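Long-range contacts in glycosaminoglycan xylosylkinase (Hydra vulgaris, PDB 5XOM), which probably phosphorylates the xylose of the glycosaminoglycan–protein linkage region, as a member of the Fam20 family of secretory-pathway kinases: residues T83-G88 / A162-V167; Y157-A162 / S202-E207; L221-P226 / Y281-N286; I264-F269 / V292-N297. One frame throughout, in Å; residues are numbered along the deposited sequence.

Contact 1: residues T83-G88 / A162-V167; sequences TQATTG and AEVLPV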
loop_
_atom_site.group_PDB
_atom_site.type_symbol
_atom_site.label_atom_id
_atom_site.label_comp_id
_atom_site.label_asym_id
_atom_site.label_seq_id
_atom_site.Cartn_x
_atom_site.Cartn_y
_atom_site.Cartn_z
ATOM N N THR A 83 14.131 -0.918 25.339
ATOM C CA THR A 83 14.991 -1.892 25.994
ATOM C C THR A 83 16.382 -1.363 26.303
ATOM O O THR A 83 17.050 -1.918 27.178
ATOM C CB THR A 83 15.115 -3.165 25.141
ATOM O OG1 THR A 83 15.777 -2.860 23.911
ATOM C CG2 THR A 83 13.743 -3.747 24.843
ATOM N N GLN A 84 16.824 -0.303 25.628
ATOM C CA GLN A 84 18.110 0.327 25.908
ATOM C C GLN A 84 17.988 1.814 25.616
ATOM O O GLN A 84 17.165 2.230 24.799
ATOM C CB GLN A 84 19.257 -0.250 25.059
ATOM C CG GLN A 84 19.343 -1.765 24.992
ATOM C CD GLN A 84 19.800 -2.382 26.297
ATOM O OE1 GLN A 84 20.305 -1.689 27.184
ATOM N NE2 GLN A 84 19.609 -3.690 26.429
ATOM N N ALA A 85 18.826 2.610 26.281
ATOM C CA ALA A 85 18.873 4.045 26.036
ATOM C C ALA A 85 20.292 4.549 26.257
ATOM O O ALA A 85 20.942 4.171 27.233
ATOM C CB ALA A 85 17.897 4.804 26.948
ATOM N N THR A 86 20.770 5.394 25.343
ATOM C CA THR A 86 22.099 5.977 25.471
ATOM C C THR A 86 22.143 7.337 24.786
ATOM O O THR A 86 21.136 7.844 24.287
ATOM C CB THR A 86 23.175 5.046 24.901
ATOM O OG1 THR A 86 24.468 5.611 25.158
ATOM C CG2 THR A 86 22.990 4.860 23.412
ATOM N N THR A 87 23.336 7.929 24.783
ATOM C CA THR A 87 23.580 9.226 24.174
ATOM C C THR A 87 25.057 9.296 23.805
ATOM O O THR A 87 25.877 8.537 24.328
ATOM C CB THR A 87 23.195 10.366 25.124
ATOM O OG1 THR A 87 23.111 11.590 24.393
ATOM C CG2 THR A 87 24.235 10.513 26.241
ATOM N N GLY A 88 25.401 10.207 22.889
ATOM C CA GLY A 88 26.715 10.228 22.285
ATOM C C GLY A 88 27.475 11.530 22.500
ATOM O O GLY A 88 26.910 12.567 22.865
ATOM N N ALA A 162 10.293 5.412 34.586
ATOM C CA ALA A 162 9.923 4.017 34.377
ATOM C C ALA A 162 10.527 3.402 33.119
ATOM O O ALA A 162 10.822 2.202 33.113
ATOM C CB ALA A 162 8.397 3.879 34.313
ATOM N N GLU A 163 10.736 4.181 32.058
ATOM C CA GLU A 163 11.129 3.621 30.769
ATOM C C GLU A 163 12.590 3.826 30.403
ATOM O O GLU A 163 13.154 2.977 29.712
ATOM C CB GLU A 163 10.281 4.222 29.643
ATOM C CG GLU A 163 8.786 4.044 29.783
ATOM C CD GLU A 163 8.040 4.613 28.587
ATOM O OE1 GLU A 163 7.983 3.934 27.539
ATOM O OE2 GLU A 163 7.523 5.747 28.683
ATOM N N VAL A 164 13.215 4.921 30.819
ATOM C CA VAL A 164 14.569 5.247 30.382
ATOM C C VAL A 164 15.608 4.906 31.444
ATOM O O VAL A 164 16.574 4.196 31.166
ATOM C CB VAL A 164 14.653 6.731 29.964
ATOM C CG1 VAL A 164 16.095 7.121 29.688
ATOM C CG2 VAL A 164 13.797 6.970 28.735
ATOM N N LEU A 165 15.427 5.407 32.666
ATOM C CA LEU A 165 16.436 5.193 33.702
ATOM C C LEU A 165 16.787 3.728 33.952
ATOM O O LEU A 165 17.987 3.432 34.079
ATOM C CB LEU A 165 15.999 5.863 35.012
ATOM C CG LEU A 165 16.121 7.382 35.087
ATOM C CD1 LEU A 165 15.748 7.873 36.482
ATOM C CD2 LEU A 165 17.532 7.820 34.721
ATOM N N PRO A 166 15.848 2.777 34.023
ATOM C CA PRO A 166 16.258 1.392 34.311
ATOM C C PRO A 166 16.995 0.698 33.172
ATOM O O PRO A 166 17.458 -0.432 33.370
ATOM C CB PRO A 166 14.931 0.675 34.623
ATOM C CG PRO A 166 13.852 1.586 34.201
ATOM C CD PRO A 166 14.386 2.962 34.103
ATOM N N VAL A 167 17.153 1.320 32.002
ATOM C CA VAL A 167 17.868 0.685 30.898
ATOM C C VAL A 167 18.882 1.651 30.307
ATOM O O VAL A 167 19.437 1.398 29.233
ATOM C CB VAL A 167 16.912 0.188 29.794
ATOM C CG1 VAL A 167 15.944 -0.861 30.330
ATOM C CG2 VAL A 167 16.164 1.359 29.159
HETATM O O HOH W 1 21.830 0.483 27.520
#
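The peptide carbonyl of Val167 is approached from both faces of its plane. On one side stands the backbone amide of Ala85, 3.2 Å from Ala85 N to Val167 O and 49° out of the carbonyl plane, with an N-H···O angle of 141°, so this bond is bent and uses no lone pair squarely. A water is displaced to the other side; it donates to Val167 O at 3.1 Å and also to Gln84 OE1, 2.7 Å away, tying the flat side-chain amide of Gln84 to the same oxygen. The Gln84 chain, bent at its second torsion, folds back to make this bridge possible.

Val167 also carries the apolar part. Its CG1 lies anti to its own carbonyl carbon (chi1 -61°), which lays both methyls against the Thr83–Gln84 peptide: Val167 CB is 3.4 Å from Thr83 O, and Val167 CG2 is 3.9 Å from Gln84 CA. Ala85 CB points toward the 162-167 segment and meets Val164 CG1 at 4.0 Å, where Phe98 and Leu172 add to the packing.

Strand 82-86 is one of the two outermost strands of an antiparallel sheet, with 96-100 on its other flank. With one direct bond and one water bridge, the turn leaving helix 160-164 closes on that edge without extending the sheet; the contact is therefore a polar, partly hydrated seam beside a small apolar patch.

Contact 2: residues Y157-A162 / S202-E207; sequences YINLAA and SNVTME. With NAG (2-acetamido-2-deoxy-beta-D-glucopyranose), chain C.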
loop_
_atom_site.group_PDB
_atom_site.type_symbol
_atom_site.label_atom_id
_atom_site.label_comp_id
_atom_site.label_asym_id
_atom_site.label_seq_id
_atom_site.Cartn_x
_atom_site.Cartn_y
_atom_site.Cartn_z
ATOM N N TYR A 157 5.056 10.594 24.594
ATOM C CA TYR A 157 5.305 11.000 25.974
ATOM C C TYR A 157 6.061 9.885 26.684
ATOM O O TYR A 157 5.534 8.780 26.844
ATOM C CB TYR A 157 3.999 11.305 26.704
ATOM C CG TYR A 157 3.201 12.448 26.110
ATOM C CD1 TYR A 157 3.565 13.770 26.344
ATOM C CD2 TYR A 157 2.068 12.205 25.340
ATOM C CE1 TYR A 157 2.835 14.821 25.813
ATOM C CE2 TYR A 157 1.326 13.252 24.808
ATOM C CZ TYR A 157 1.717 14.556 25.048
ATOM O OH TYR A 157 0.984 15.595 24.523
ATOM N N ILE A 158 7.296 10.168 27.085
ATOM C CA ILE A 158 8.195 9.183 27.679
ATOM C C ILE A 158 8.212 9.372 29.187
ATOM O O ILE A 158 8.515 10.467 29.675
ATOM C CB ILE A 158 9.621 9.316 27.120
ATOM C CG1 ILE A 158 9.634 9.185 25.590
ATOM C CG2 ILE A 158 10.520 8.280 27.764
ATOM C CD1 ILE A 158 9.375 7.781 25.088
ATOM N N ASN A 159 7.910 8.310 29.934
ATOM C CA ASN A 159 8.127 8.324 31.380
ATOM C C ASN A 159 9.603 8.034 31.630
ATOM O O ASN A 159 10.038 6.883 31.565
ATOM C CB ASN A 159 7.245 7.294 32.077
ATOM C CG ASN A 159 7.426 7.300 33.591
ATOM O OD1 ASN A 159 8.537 7.429 34.106
ATOM N ND2 ASN A 159 6.329 7.149 34.307
ATOM N N LEU A 160 10.382 9.075 31.932
ATOM C CA LEU A 160 11.821 8.885 32.079
ATOM C C LEU A 160 12.145 7.946 33.234
ATOM O O LEU A 160 13.065 7.128 33.134
ATOM C CB LEU A 160 12.524 10.227 32.284
ATOM C CG LEU A 160 12.512 11.235 31.137
ATOM C CD1 LEU A 160 13.135 12.540 31.608
ATOM C CD2 LEU A 160 13.251 10.676 29.919
ATOM N N ALA A 161 11.383 8.032 34.329
ATOM C CA ALA A 161 11.680 7.212 35.500
ATOM C C ALA A 161 11.413 5.736 35.233
ATOM O O ALA A 161 12.226 4.881 35.597
ATOM C CB ALA A 161 10.868 7.697 36.702
ATOM N N ALA A 162 10.293 5.412 34.586
ATOM C CA ALA A 162 9.923 4.017 34.377
ATOM C C ALA A 162 10.527 3.402 33.119
ATOM O O ALA A 162 10.822 2.202 33.113
ATOM C CB ALA A 162 8.397 3.879 34.313
ATOM N N SER A 202 8.025 17.216 32.311
ATOM C CA SER A 202 6.988 17.662 33.252
ATOM C C SER A 202 6.880 16.592 34.336
ATOM O O SER A 202 6.340 15.510 34.092
ATOM C CB SER A 202 5.655 17.873 32.541
ATOM O OG SER A 202 5.828 18.641 31.365
ATOM N N ASN A 203 7.429 16.890 35.528
ATOM C CA ASN A 203 7.702 15.946 36.620
ATOM C C ASN A 203 8.620 14.874 36.021
ATOM O O ASN A 203 9.834 15.096 35.944
ATOM C CB ASN A 203 6.442 15.403 37.383
ATOM C CG ASN A 203 6.849 14.504 38.631
ATOM O OD1 ASN A 203 8.003 14.101 38.672
ATOM N ND2 ASN A 203 5.941 14.187 39.632
ATOM N N VAL A 204 8.103 13.734 35.568
ATOM C CA VAL A 204 8.953 12.735 34.923
ATOM C C VAL A 204 8.524 12.406 33.501
ATOM O O VAL A 204 9.135 11.532 32.874
ATOM C CB VAL A 204 9.055 11.438 35.756
ATOM C CG1 VAL A 204 9.586 11.728 37.150
ATOM C CG2 VAL A 204 7.709 10.754 35.841
ATOM N N THR A 205 7.507 13.069 32.963
ATOM C CA THR A 205 6.980 12.748 31.635
ATOM C C THR A 205 7.585 13.704 30.615
ATOM O O THR A 205 7.324 14.912 30.656
ATOM C CB THR A 205 5.455 12.828 31.624
ATOM O OG1 THR A 205 4.943 11.928 32.621
ATOM C CG2 THR A 205 4.890 12.441 30.257
ATOM N N MET A 206 8.390 13.174 29.695
ATOM C CA MET A 206 9.075 14.013 28.721
ATOM C C MET A 206 8.501 13.790 27.329
ATOM O O MET A 206 8.500 12.664 26.815
ATOM C CB MET A 206 10.582 13.763 28.742
ATOM C CG MET A 206 11.352 14.563 27.704
ATOM S SD MET A 206 13.082 14.093 27.634
ATOM C CE MET A 206 13.790 15.267 28.744
ATOM N N GLU A 207 8.018 14.875 26.733
ATOM C CA GLU A 207 7.527 14.879 25.366
ATOM C C GLU A 207 8.698 14.941 24.393
ATOM O O GLU A 207 9.675 15.664 24.619
ATOM C CB GLU A 207 6.599 16.084 25.170
ATOM C CG GLU A 207 6.025 16.265 23.778
ATOM C CD GLU A 207 5.252 17.575 23.626
ATOM O OE1 GLU A 207 5.271 18.157 22.520
ATOM O OE2 GLU A 207 4.640 18.035 24.612
HETATM C C1 NAG C . 4.623 14.497 40.167
HETATM C C2 NAG C . 4.341 13.746 41.557
HETATM C C3 NAG C . 4.090 14.711 42.728
HETATM C C4 NAG C . 5.062 15.872 42.756
HETATM C C5 NAG C . 4.933 16.614 41.452
HETATM C C6 NAG C . 5.872 17.794 41.364
HETATM C C7 NAG C . 3.180 11.651 40.843
HETATM C C8 NAG C . 1.893 10.883 40.957
HETATM N N2 NAG C . 3.210 12.828 41.478
HETATM O O3 NAG C . 4.166 14.000 43.961
HETATM O O4 NAG C . 4.694 16.760 43.807
HETATM O O5 NAG C . 5.310 15.738 40.393
HETATM O O6 NAG C . 5.383 18.773 40.458
HETATM O O7 NAG C . 4.122 11.238 40.184
HETATM O O HOH W 2 1.715 18.082 24.298
#
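Ile158 and Met206 form the tight centre of this contact, an antiparallel hydrogen-bonded pair. Ile158 N reaches Met206 O at 2.8 Å and Met206 N reaches Ile158 O at 2.7 Å, nearly straight at 170° and 172°. A third backbone bond, 2.9 Å from Leu160 N to Val204 O, carries the pairing past the strand end. On the face of Ile158 and Met206, Leu160 from the start of the helix lies across Met206, with Leu160 CG 4.0 Å from Met206 CB.

The face of Tyr157, Asn159, Thr205 and Glu207 is looser and more open to solvent. Tyr157 and Glu207 run side by side, Tyr157 CE1 3.9 Å from Glu207 OE2, and a water joins the phenol oxygen to that carboxylate atom; Glu207 OE1 is held instead by Arg117 and His132. Asn159 stands at the N-cap of helix 160-164: with CG anti to the backbone N (chi1 -179°), its OD1 accepts from Ala162 N at 2.7 Å, and Val204 CG2 lies alongside, 3.8 Å from Asn159 OD1. Replacing Asn159 by a leucine would probably leave Ala162 N without its cap and loosen the start of the helix. Asn203 in the Asn-Val-Thr sequon carries an N-linked sugar.

Strand 205-212 is flanked by 153-159 and by 106-112, whose Phe110 packs on both Ile158 and Met206, while Leu184 of strand 184-186 backs Leu160.

Contact 3: residues L221-P226 / Y281-N286; sequences LKLPHP and YEYIEN. With NAG (2-acetamido-2-deoxy-beta-D-glucopyranose), chain D.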
loop_
_atom_site.group_PDB
_atom_site.type_symbol
_atom_site.label_atom_id
_atom_site.label_comp_id
_atom_site.label_asym_id
_atom_site.label_seq_id
_atom_site.Cartn_x
_atom_site.Cartn_y
_atom_site.Cartn_z
ATOM N N LEU A 221 25.670 8.310 3.093
ATOM C CA LEU A 221 26.886 9.064 2.822
ATOM C C LEU A 221 26.589 10.557 2.877
ATOM O O LEU A 221 25.507 11.000 2.481
ATOM C CB LEU A 221 27.478 8.692 1.459
ATOM C CG LEU A 221 28.047 7.274 1.361
ATOM C CD1 LEU A 221 28.435 6.952 -0.070
ATOM C CD2 LEU A 221 29.249 7.115 2.296
ATOM N N LYS A 222 27.555 11.328 3.369
ATOM C CA LYS A 222 27.390 12.754 3.602
ATOM C C LYS A 222 28.399 13.547 2.783
ATOM O O LYS A 222 29.582 13.199 2.733
ATOM C CB LYS A 222 27.552 13.072 5.087
ATOM C CG LYS A 222 27.391 14.537 5.441
ATOM C CD LYS A 222 27.989 14.825 6.807
ATOM C CE LYS A 222 27.360 13.946 7.878
ATOM N NZ LYS A 222 26.068 14.493 8.373
ATOM N N LEU A 223 27.928 14.621 2.152
ATOM C CA LEU A 223 28.750 15.564 1.410
ATOM C C LEU A 223 28.359 16.987 1.774
ATOM O O LEU A 223 27.220 17.236 2.184
ATOM C CB LEU A 223 28.611 15.373 -0.109
ATOM C CG LEU A 223 29.206 14.099 -0.710
ATOM C CD1 LEU A 223 28.891 13.995 -2.201
ATOM C CD2 LEU A 223 30.711 14.077 -0.480
ATOM N N PRO A 224 29.285 17.939 1.650
ATOM C CA PRO A 224 28.928 19.343 1.891
ATOM C C PRO A 224 27.958 19.858 0.837
ATOM O O PRO A 224 28.078 19.546 -0.350
ATOM C CB PRO A 224 30.276 20.076 1.818
ATOM C CG PRO A 224 31.174 19.157 1.061
ATOM C CD PRO A 224 30.727 17.768 1.397
ATOM N N HIS A 225 26.996 20.662 1.282
ATOM C CA HIS A 225 26.016 21.248 0.373
ATOM C C HIS A 225 26.656 22.405 -0.389
ATOM O O HIS A 225 27.221 23.309 0.233
ATOM C CB HIS A 225 24.804 21.753 1.149
ATOM C CG HIS A 225 23.566 21.897 0.319
ATOM N ND1 HIS A 225 23.476 22.777 -0.737
ATOM C CD2 HIS A 225 22.353 21.300 0.417
ATOM C CE1 HIS A 225 22.271 22.697 -1.272
ATOM N NE2 HIS A 225 21.568 21.812 -0.589
ATOM N N PRO A 226 26.617 22.398 -1.728
ATOM C CA PRO A 226 27.204 23.514 -2.490
ATOM C C PRO A 226 26.655 24.876 -2.089
ATOM O O PRO A 226 27.319 25.896 -2.292
ATOM C CB PRO A 226 26.851 23.171 -3.942
ATOM C CG PRO A 226 26.745 21.684 -3.956
ATOM C CD PRO A 226 26.165 21.307 -2.609
ATOM N N TYR A 281 24.509 17.567 3.230
ATOM C CA TYR A 281 23.385 16.711 2.891
ATOM C C TYR A 281 23.814 15.251 2.931
ATOM O O TYR A 281 25.004 14.925 2.900
ATOM C CB TYR A 281 22.792 17.077 1.522
ATOM C CG TYR A 281 23.680 16.793 0.327
ATOM C CD1 TYR A 281 23.630 15.566 -0.323
ATOM C CD2 TYR A 281 24.551 17.757 -0.162
ATOM C CE1 TYR A 281 24.424 15.301 -1.419
ATOM C CE2 TYR A 281 25.354 17.503 -1.262
ATOM C CZ TYR A 281 25.284 16.271 -1.887
ATOM O OH TYR A 281 26.076 16.001 -2.981
ATOM N N GLU A 282 22.822 14.371 3.019
ATOM C CA GLU A 282 23.049 12.940 3.137
ATOM C C GLU A 282 22.219 12.210 2.090
ATOM O O GLU A 282 21.125 12.651 1.727
ATOM C CB GLU A 282 22.699 12.448 4.549
ATOM C CG GLU A 282 23.659 12.951 5.621
ATOM C CD GLU A 282 23.167 12.698 7.037
ATOM O OE1 GLU A 282 23.738 11.820 7.719
ATOM O OE2 GLU A 282 22.212 13.378 7.473
ATOM N N TYR A 283 22.749 11.085 1.607
ATOM C CA TYR A 283 22.098 10.361 0.526
ATOM C C TYR A 283 22.325 8.864 0.677
ATOM O O TYR A 283 23.293 8.427 1.305
ATOM C CB TYR A 283 22.586 10.850 -0.846
ATOM C CG TYR A 283 24.055 10.622 -1.146
ATOM C CD1 TYR A 283 25.021 11.538 -0.739
ATOM C CD2 TYR A 283 24.470 9.517 -1.878
ATOM C CE1 TYR A 283 26.369 11.341 -1.033
ATOM C CE2 TYR A 283 25.815 9.312 -2.180
ATOM C CZ TYR A 283 26.757 10.225 -1.755
ATOM O OH TYR A 283 28.086 10.017 -2.054
ATOM N N ILE A 284 21.398 8.084 0.119
ATOM C CA ILE A 284 21.541 6.641 0.010
ATOM C C ILE A 284 21.938 6.320 -1.424
ATOM O O ILE A 284 21.767 7.131 -2.337
ATOM C CB ILE A 284 20.250 5.883 0.410
ATOM C CG1 ILE A 284 19.071 6.333 -0.458
ATOM C CG2 ILE A 284 19.952 6.080 1.895
ATOM C CD1 ILE A 284 17.789 5.530 -0.232
ATOM N N GLU A 285 22.480 5.122 -1.632
ATOM C CA GLU A 285 22.990 4.773 -2.952
ATOM C C GLU A 285 23.132 3.261 -3.065
ATOM O O GLU A 285 23.551 2.597 -2.113
ATOM C CB GLU A 285 24.331 5.471 -3.215
ATOM C CG GLU A 285 24.887 5.262 -4.618
ATOM C CD GLU A 285 26.099 6.138 -4.882
ATOM O OE1 GLU A 285 27.120 5.939 -4.205
ATOM O OE2 GLU A 285 26.034 7.022 -5.761
ATOM N N ASN A 286 22.760 2.727 -4.221
ATOM C CA ASN A 286 23.038 1.338 -4.566
ATOM C C ASN A 286 23.245 1.263 -6.078
ATOM O O ASN A 286 23.516 2.277 -6.731
ATOM C CB ASN A 286 21.928 0.410 -4.035
ATOM C CG ASN A 286 20.580 0.647 -4.696
ATOM O OD1 ASN A 286 20.471 1.321 -5.722
ATOM N ND2 ASN A 286 19.542 0.075 -4.108
HETATM C C1 NAG D . 17.316 -2.653 -8.312
HETATM C C2 NAG D . 17.025 -3.876 -9.222
HETATM C C3 NAG D . 16.939 -5.153 -8.361
HETATM C C4 NAG D . 18.122 -5.276 -7.404
HETATM C C5 NAG D . 18.312 -3.982 -6.623
HETATM C C6 NAG D . 19.552 -3.972 -5.759
HETATM C C7 NAG D . 15.548 -4.309 -11.147
HETATM C C8 NAG D . 14.208 -4.036 -11.764
HETATM N N2 NAG D . 15.790 -3.705 -9.975
HETATM O O3 NAG D . 16.850 -6.313 -9.182
HETATM O O4 NAG D . 17.887 -6.325 -6.472
HETATM O O5 NAG D . 18.464 -2.902 -7.545
HETATM O O6 NAG D . 19.813 -2.666 -5.263
HETATM O O7 NAG D . 16.380 -5.030 -11.693
#
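Four backbone hydrogen bonds join Leu221 to Tyr283 and Leu223 to Tyr281, in two antiparallel hydrogen-bonded pairs; the straightest, Leu221 N to Tyr283 O, measures 3.0 Å at 171°. Lys222 and Glu282 make a non-hydrogen-bonded pair whose side chains run together on one face, ending in a long salt bridge of 3.6 Å from Lys222 NZ to Glu282 OE1.

The pairing adds strand 221-224 to the hairpin 280-286/289-292, giving a three-stranded antiparallel sheet within the Fam20 kinase domain.

On the opposite face, Tyr283 CG sits between its backbone N and carbonyl carbon (chi1 64°), which turns the ring against Leu221; Leu221 CB lies over one face in a CH-pi contact, 4.0 Å from the Tyr283 centroid. Leu223 CD1 is 3.8 Å from Tyr283 CE1, and Arg259 makes a cation-pi contact with that ring. Putting an alanine at Tyr283 would probably strip Leu221 of its ring cover and leave Arg259 without its pi partner. Tyr281 turns its edge to the face of His225 in an offset edge-to-face pair (centroids 5.9 Å apart, planes at 84°), and its hydroxyl bonds to Tyr254 and Arg259. Pro226 CD approaches Tyr281 CE2 at 4.1 Å.

Contact 4: residues I264-F269 / V292-N297; sequences IDTSIF and VIHLDN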
loop_
_atom_site.group_PDB
_atom_site.type_symbol
_atom_site.label_atom_id
_atom_site.label_comp_id
_atom_site.label_asym_id
_atom_site.label_seq_id
_atom_site.Cartn_x
_atom_site.Cartn_y
_atom_site.Cartn_z
ATOM N N ILE A 264 17.552 20.547 -5.530
ATOM C CA ILE A 264 16.540 21.560 -5.805
ATOM C C ILE A 264 15.206 21.168 -5.172
ATOM O O ILE A 264 14.523 22.009 -4.571
ATOM C CB ILE A 264 16.431 21.798 -7.322
ATOM C CG1 ILE A 264 17.776 22.306 -7.864
ATOM C CG2 ILE A 264 15.327 22.792 -7.624
ATOM C CD1 ILE A 264 17.836 22.505 -9.375
ATOM N N ASP A 265 14.813 19.891 -5.290
ATOM C CA ASP A 265 13.668 19.377 -4.537
ATOM C C ASP A 265 13.801 19.702 -3.055
ATOM O O ASP A 265 12.874 20.232 -2.429
ATOM C CB ASP A 265 13.543 17.856 -4.700
ATOM C CG ASP A 265 12.909 17.437 -6.017
ATOM O OD1 ASP A 265 12.344 18.293 -6.727
ATOM O OD2 ASP A 265 12.958 16.222 -6.321
ATOM N N THR A 266 14.952 19.355 -2.473
ATOM C CA THR A 266 15.142 19.504 -1.037
ATOM C C THR A 266 15.223 20.971 -0.625
ATOM O O THR A 266 14.864 21.311 0.509
ATOM C CB THR A 266 16.385 18.722 -0.603
ATOM O OG1 THR A 266 16.166 17.325 -0.845
ATOM C CG2 THR A 266 16.685 18.920 0.883
ATOM N N SER A 267 15.675 21.853 -1.521
ATOM C CA SER A 267 15.676 23.274 -1.186
ATOM C C SER A 267 14.257 23.822 -1.110
ATOM O O SER A 267 13.973 24.696 -0.284
ATOM C CB SER A 267 16.499 24.064 -2.203
ATOM O OG SER A 267 15.786 24.242 -3.414
ATOM N N ILE A 268 13.351 23.301 -1.939
ATOM C CA ILE A 268 11.944 23.674 -1.845
ATOM C C ILE A 268 11.351 23.162 -0.539
ATOM O O ILE A 268 10.643 23.887 0.172
ATOM C CB ILE A 268 11.171 23.136 -3.064
ATOM C CG1 ILE A 268 11.560 23.910 -4.325
ATOM C CG2 ILE A 268 9.663 23.189 -2.826
ATOM C CD1 ILE A 268 11.086 23.255 -5.604
ATOM N N PHE A 269 11.640 21.902 -0.201
ATOM C CA PHE A 269 11.141 21.329 1.043
ATOM C C PHE A 269 11.702 22.076 2.249
ATOM O O PHE A 269 10.963 22.406 3.183
ATOM C CB PHE A 269 11.501 19.843 1.082
ATOM C CG PHE A 269 11.230 19.158 2.399
ATOM C CD1 PHE A 269 9.952 18.721 2.721
ATOM C CD2 PHE A 269 12.268 18.887 3.284
ATOM C CE1 PHE A 269 9.699 18.066 3.913
ATOM C CE2 PHE A 269 12.024 18.220 4.488
ATOM C CZ PHE A 269 10.731 17.811 4.798
ATOM N N VAL A 292 19.122 11.999 -2.349
ATOM C CA VAL A 292 19.304 12.806 -1.147
ATOM C C VAL A 292 18.074 12.654 -0.261
ATOM O O VAL A 292 16.935 12.801 -0.723
ATOM C CB VAL A 292 19.537 14.279 -1.517
ATOM C CG1 VAL A 292 19.750 15.138 -0.261
ATOM C CG2 VAL A 292 20.696 14.407 -2.494
ATOM N N ILE A 293 18.292 12.328 1.017
ATOM C CA ILE A 293 17.188 12.025 1.919
ATOM C C ILE A 293 16.982 13.197 2.862
ATOM O O ILE A 293 17.900 13.969 3.156
ATOM C CB ILE A 293 17.400 10.710 2.702
ATOM C CG1 ILE A 293 18.703 10.744 3.506
ATOM C CG2 ILE A 293 17.363 9.511 1.770
ATOM C CD1 ILE A 293 18.879 9.538 4.404
ATOM N N HIS A 294 15.745 13.325 3.342
ATOM C CA HIS A 294 15.355 14.388 4.269
ATOM C C HIS A 294 15.538 13.869 5.687
ATOM O O HIS A 294 14.593 13.516 6.402
ATOM C CB HIS A 294 13.935 14.837 4.003
ATOM C CG HIS A 294 13.760 15.438 2.616
ATOM N ND1 HIS A 294 12.518 15.508 1.981
ATOM C CD2 HIS A 294 14.671 15.995 1.774
ATOM C CE1 HIS A 294 12.686 16.078 0.809
ATOM N NE2 HIS A 294 13.973 16.377 0.666
ATOM N N LEU A 295 16.796 13.829 6.108
ATOM C CA LEU A 295 17.175 13.325 7.422
ATOM C C LEU A 295 17.642 14.497 8.284
ATOM O O LEU A 295 18.347 15.392 7.801
ATOM C CB LEU A 295 18.254 12.247 7.273
ATOM C CG LEU A 295 18.866 11.644 8.524
ATOM C CD1 LEU A 295 17.758 10.966 9.298
ATOM C CD2 LEU A 295 19.913 10.621 8.099
ATOM N N ASP A 296 17.200 14.506 9.543
ATOM C CA ASP A 296 17.410 15.604 10.482
ATOM C C ASP A 296 16.798 16.898 9.954
ATOM O O ASP A 296 17.499 17.758 9.409
ATOM C CB ASP A 296 18.901 15.809 10.778
ATOM C CG ASP A 296 19.155 16.844 11.879
ATOM O OD1 ASP A 296 20.312 16.934 12.348
ATOM O OD2 ASP A 296 18.212 17.563 12.292
ATOM N N ASN A 297 15.489 17.052 10.132
ATOM C CA ASN A 297 14.765 18.228 9.669
ATOM C C ASN A 297 14.320 19.118 10.822
ATOM O O ASN A 297 13.401 19.927 10.655
ATOM C CB ASN A 297 13.560 17.806 8.826
ATOM C CG ASN A 297 13.921 16.790 7.760
ATOM O OD1 ASN A 297 14.871 16.982 7.003
ATOM N ND2 ASN A 297 13.159 15.694 7.694
HETATM O O HOH W 3 16.186 14.879 -2.471
#
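Thr266 OG1 is gripped by three groups: His294 NE2 at 2.8 Å, a water at 2.9 Å, and the carbonyl of Asp262 one helical turn back. Either partner could donate in the first bond. Thr266 OG1 lies in the plane of the imidazole, at its NE2 edge, and the same water donates to Val292 O, 2.8 Å away, so one hydroxyl links the helix to both the histidine and the end of strand 289-292.

The imidazole face is taken by Phe269. Phe269 CG lies anti to its backbone N (chi1 171°), bringing the ring over His294 in an offset stack with centroids 4.2 Å apart and planes only 3° from parallel; Phe269 CD2 is above the middle of the imidazole. With Thr266 at one nitrogen and Asp142 of helix 132-144 bonded at ND1, the histidine ring is held at both nitrogens, which should fix its rotation.

By chain order and sequence, Asp296-Asn297 probably occupy the position of the Asp-Phe of the kinase DFG motif, with His294 and Leu295 just before them, and helix 259-273 is probably the counterpart of helix αE of the C-lobe. Asp296 lies in a weak, long ion pair with Lys111 of strand 106-112. His294 is the centre of an inverse gamma turn.

Asn297 adds to the contact: its ND2 donates to His294 O at 2.9 Å, tilted well above the carbonyl plane, and its OD1 meets the edge of the Phe269 ring, 4.0 Å from Phe269 CE2, while Arg278 bonds to OD1. Ala138 and Leu141 pack on Phe269.

How the contacts relate
Contacts 1 and 2 adjoin, centres 12 Å apart, sharing Ala162: contact 1 sets strand 82-86 against the turn leaving helix 160-164, while contact 2 pairs strand 153-159, which runs into that helix, with strand 205-212. Contacts 3 and 4 also touch, centres 11 Å apart, through the probable bond from Ile293 N to Glu282 O at 2.9 Å. The two pairs are separate, contacts 1 and 4 staying about 13 Å apart at their nearest atoms, which fits the two lobes of a kinase-like fold. Contact 4, centred about 7 Å from the chain's centre, probably borders the catalytic region. The sugar on Asn203 in contact 2 and that near Asn286 in contact 3 are glycans and mark no pocket.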